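Local coordinates for protein alpha-L-arabinofuranosidase B (Aspergillus kawachii, PDB 6SXT) that hydrolyses terminal non-reducing alpha-L-arabinofuranosyl residues from arabinoxylan, arabinan and arabinogalactan, retaining the anomeric configuration, at residues A[428-434]-A[470-476]. Residues are numbered along the deposited sequence; the frame is centred on the assembly and turned at random.
Sequences LNGEGTS and NNDVSFE. With NAG (2-acetamido-2-deoxy-beta-D-glucopyranose), chain D.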
loop_
_atom_site.group_PDB
_atom_site.type_symbol
_atom_site.label_atom_id
_atom_site.label_comp_id
_atom_site.label_asym_id
_atom_site.label_seq_id
_atom_site.Cartn_x
_atom_site.Cartn_y
_atom_site.Cartn_z
ATOM N N LEU A 428 -9.021 15.749 -12.427
ATOM C CA LEU A 428 -9.780 14.729 -13.175
ATOM C C LEU A 428 -10.667 15.380 -14.241
ATOM O O LEU A 428 -10.933 14.726 -15.261
ATOM C CB LEU A 428 -10.573 13.836 -12.259
ATOM C CG LEU A 428 -9.778 13.028 -11.242
ATOM C CD1 LEU A 428 -10.675 11.961 -10.619
ATOM C CD2 LEU A 428 -8.532 12.408 -11.823
ATOM N N ASN A 429 -11.146 16.621 -14.035
ATOM C CA ASN A 429 -11.947 17.304 -15.079
ATOM C C ASN A 429 -11.118 18.276 -15.896
ATOM O O ASN A 429 -11.706 19.039 -16.668
ATOM C CB ASN A 429 -13.184 17.961 -14.439
ATOM C CG ASN A 429 -12.833 19.195 -13.652
ATOM O OD1 ASN A 429 -11.663 19.561 -13.596
ATOM N ND2 ASN A 429 -13.860 19.782 -13.047
ATOM N N GLY A 430 -9.799 18.319 -15.746
ATOM C CA GLY A 430 -8.908 19.230 -16.474
ATOM C C GLY A 430 -8.896 20.665 -15.963
ATOM O O GLY A 430 -8.163 21.441 -16.518
ATOM N N GLU A 431 -9.566 20.961 -14.852
ATOM C CA GLU A 431 -9.587 22.343 -14.311
ATOM C C GLU A 431 -8.782 22.365 -13.007
ATOM O O GLU A 431 -9.388 22.190 -11.937
ATOM C CB GLU A 431 -11.028 22.775 -14.095
ATOM C CG GLU A 431 -11.904 22.750 -15.346
ATOM C CD GLU A 431 -13.308 23.324 -15.117
ATOM O OE1 GLU A 431 -13.397 24.405 -14.524
ATOM O OE2 GLU A 431 -14.283 22.696 -15.530
ATOM N N GLY A 432 -7.486 22.581 -13.118
ATOM C CA GLY A 432 -6.567 22.750 -11.975
ATOM C C GLY A 432 -6.045 21.428 -11.455
ATOM O O GLY A 432 -5.345 20.696 -12.208
ATOM N N THR A 433 -6.244 21.168 -10.165
ATOM C CA THR A 433 -5.596 20.066 -9.447
ATOM C C THR A 433 -6.660 19.221 -8.776
ATOM O O THR A 433 -7.702 19.708 -8.373
ATOM C CB THR A 433 -4.589 20.599 -8.417
ATOM O OG1 THR A 433 -3.797 19.488 -7.988
ATOM C CG2 THR A 433 -5.292 21.234 -7.229
ATOM N N SER A 434 -6.367 17.940 -8.612
ATOM C CA SER A 434 -7.059 17.067 -7.664
ATOM C C SER A 434 -6.034 16.754 -6.567
ATOM O O SER A 434 -4.877 16.458 -6.896
ATOM C CB SER A 434 -7.621 15.816 -8.294
ATOM O OG SER A 434 -8.586 16.176 -9.301
ATOM N N ASN A 470 -15.773 13.507 -10.428
ATOM C CA ASN A 470 -14.638 14.126 -11.118
ATOM C C ASN A 470 -14.675 15.647 -10.880
ATOM O O ASN A 470 -13.629 16.249 -10.648
ATOM C CB ASN A 470 -14.619 13.828 -12.606
ATOM C CG ASN A 470 -14.132 12.419 -12.924
ATOM O OD1 ASN A 470 -13.972 11.587 -12.037
ATOM N ND2 ASN A 470 -13.882 12.232 -14.213
ATOM N N ASN A 471 -15.837 16.282 -11.035
ATOM C CA ASN A 471 -15.903 17.759 -10.836
ATOM C C ASN A 471 -15.639 18.114 -9.366
ATOM O O ASN A 471 -14.854 19.086 -9.118
ATOM C CB ASN A 471 -17.261 18.278 -11.312
ATOM C CG ASN A 471 -17.366 18.304 -12.814
ATOM O OD1 ASN A 471 -16.378 18.429 -13.531
ATOM N ND2 ASN A 471 -18.608 18.295 -13.289
ATOM N N ASP A 472 -16.177 17.341 -8.442
ATOM C CA ASP A 472 -16.150 17.641 -6.985
ATOM C C ASP A 472 -14.758 17.392 -6.392
ATOM O O ASP A 472 -14.549 17.815 -5.249
ATOM C CB ASP A 472 -17.189 16.871 -6.198
ATOM C CG ASP A 472 -18.654 17.158 -6.563
ATOM O OD1 ASP A 472 -18.893 18.079 -7.417
ATOM O OD2 ASP A 472 -19.484 16.419 -6.021
ATOM N N VAL A 473 -13.828 16.786 -7.157
ATOM C CA VAL A 473 -12.427 16.619 -6.689
ATOM C C VAL A 473 -11.471 17.475 -7.508
ATOM O O VAL A 473 -10.250 17.304 -7.352
ATOM C CB VAL A 473 -12.005 15.132 -6.694
ATOM C CG1 VAL A 473 -12.925 14.268 -5.876
ATOM C CG2 VAL A 473 -11.796 14.595 -8.115
ATOM N N SER A 474 -11.949 18.418 -8.308
ATOM C CA SER A 474 -11.102 19.258 -9.151
ATOM C C SER A 474 -11.199 20.698 -8.643
ATOM O O SER A 474 -12.351 21.212 -8.544
ATOM C CB SER A 474 -11.499 19.157 -10.598
ATOM O OG SER A 474 -11.318 17.795 -11.069
ATOM N N PHE A 475 -10.075 21.308 -8.357
ATOM C CA PHE A 475 -10.014 22.687 -7.793
ATOM C C PHE A 475 -9.019 23.505 -8.570
ATOM O O PHE A 475 -7.897 23.070 -8.829
ATOM C CB PHE A 475 -9.623 22.645 -6.321
ATOM C CG PHE A 475 -10.582 21.851 -5.504
ATOM C CD1 PHE A 475 -11.744 22.414 -4.966
ATOM C CD2 PHE A 475 -10.386 20.491 -5.308
ATOM C CE1 PHE A 475 -12.609 21.666 -4.209
ATOM C CE2 PHE A 475 -11.265 19.747 -4.551
ATOM C CZ PHE A 475 -12.385 20.314 -3.996
ATOM N N GLU A 476 -9.383 24.746 -8.910
ATOM C CA GLU A 476 -8.437 25.680 -9.530
ATOM C C GLU A 476 -7.601 26.363 -8.467
ATOM O O GLU A 476 -8.147 26.778 -7.424
ATOM C CB GLU A 476 -9.188 26.719 -10.359
ATOM C CG GLU A 476 -9.719 26.163 -11.671
ATOM C CD GLU A 476 -8.686 26.013 -12.777
ATOM O OE1 GLU A 476 -7.486 26.260 -12.555
ATOM O OE2 GLU A 476 -9.122 25.660 -13.890
HETATM C C1 NAG D . -8.549 14.822 -18.340
HETATM C C2 NAG D . -9.227 16.034 -18.966
HETATM C C3 NAG D . -8.193 16.894 -19.717
HETATM C C4 NAG D . -6.982 17.205 -18.822
HETATM C C5 NAG D . -6.506 15.987 -18.035
HETATM C C6 NAG D . -5.480 16.368 -16.938
HETATM C C7 NAG D . -11.612 15.605 -19.395
HETATM C C8 NAG D . -12.633 15.078 -20.343
HETATM N N2 NAG D . -10.340 15.619 -19.824
HETATM O O3 NAG D . -8.784 18.138 -20.216
HETATM O O4 NAG D . -5.934 17.816 -19.579
HETATM O O5 NAG D . -7.569 15.268 -17.385
HETATM O O6 NAG D . -6.060 17.362 -16.039
HETATM O O7 NAG D . -11.925 16.016 -18.276
HETATM O O HOH W 1 -13.917 14.443 -16.259
HETATM O O HOH W 2 -11.963 26.335 -14.284
#
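Backbone pairing joins Thr-433 to Phe-475 as an antiparallel hydrogen-bonded pair: Thr-433 N to Phe-475 O and Phe-475 N to Thr-433 O both measure 2.9 Å, and the two bonds form a single bridge between the segments. Among side-chain bonds, Asn-429 ND2 gives a nearly straight bond (169°) to Asn-471 OD1, 2.9 Å away; the acceptor lies exactly in the donor's amide plane, although the two amides are turned 58° apart. Asn-429 OD1 meanwhile accepts from Glu-431 N at 2.8 Å, closing an Asx turn, so both ends of the amide are held; Thr-339 OG1 is a further partner of ND2. Ser-474 OG receives Asn-429 N at 3.2 Å and donates to Asn-470 O at 2.8 Å, tying the turn to the helix end. With OG beside its own backbone N (chi1 -61°), Ser-434 reaches Val-473 O at 2.8 Å, from above the carbonyl plane. These segments belong to the C-terminal arabinose-binding domain, a beta-trefoil, where the hairpin turn between strands 422-426 and 433-437 meets the 469-472 helix and strand 475-479. The apolar side-chain contact sets Leu-428 CD1 against Val-473 CG2, 3.8 Å apart, while Leu-428 CB lies against the Asn-470 side chain. Water also bridges: one molecule links Leu-428 O, Asn-470 ND2 and the N-acetylglucosamine O7, while Asn-67 O of the catalytic domain also accepts from Asn-470 ND2.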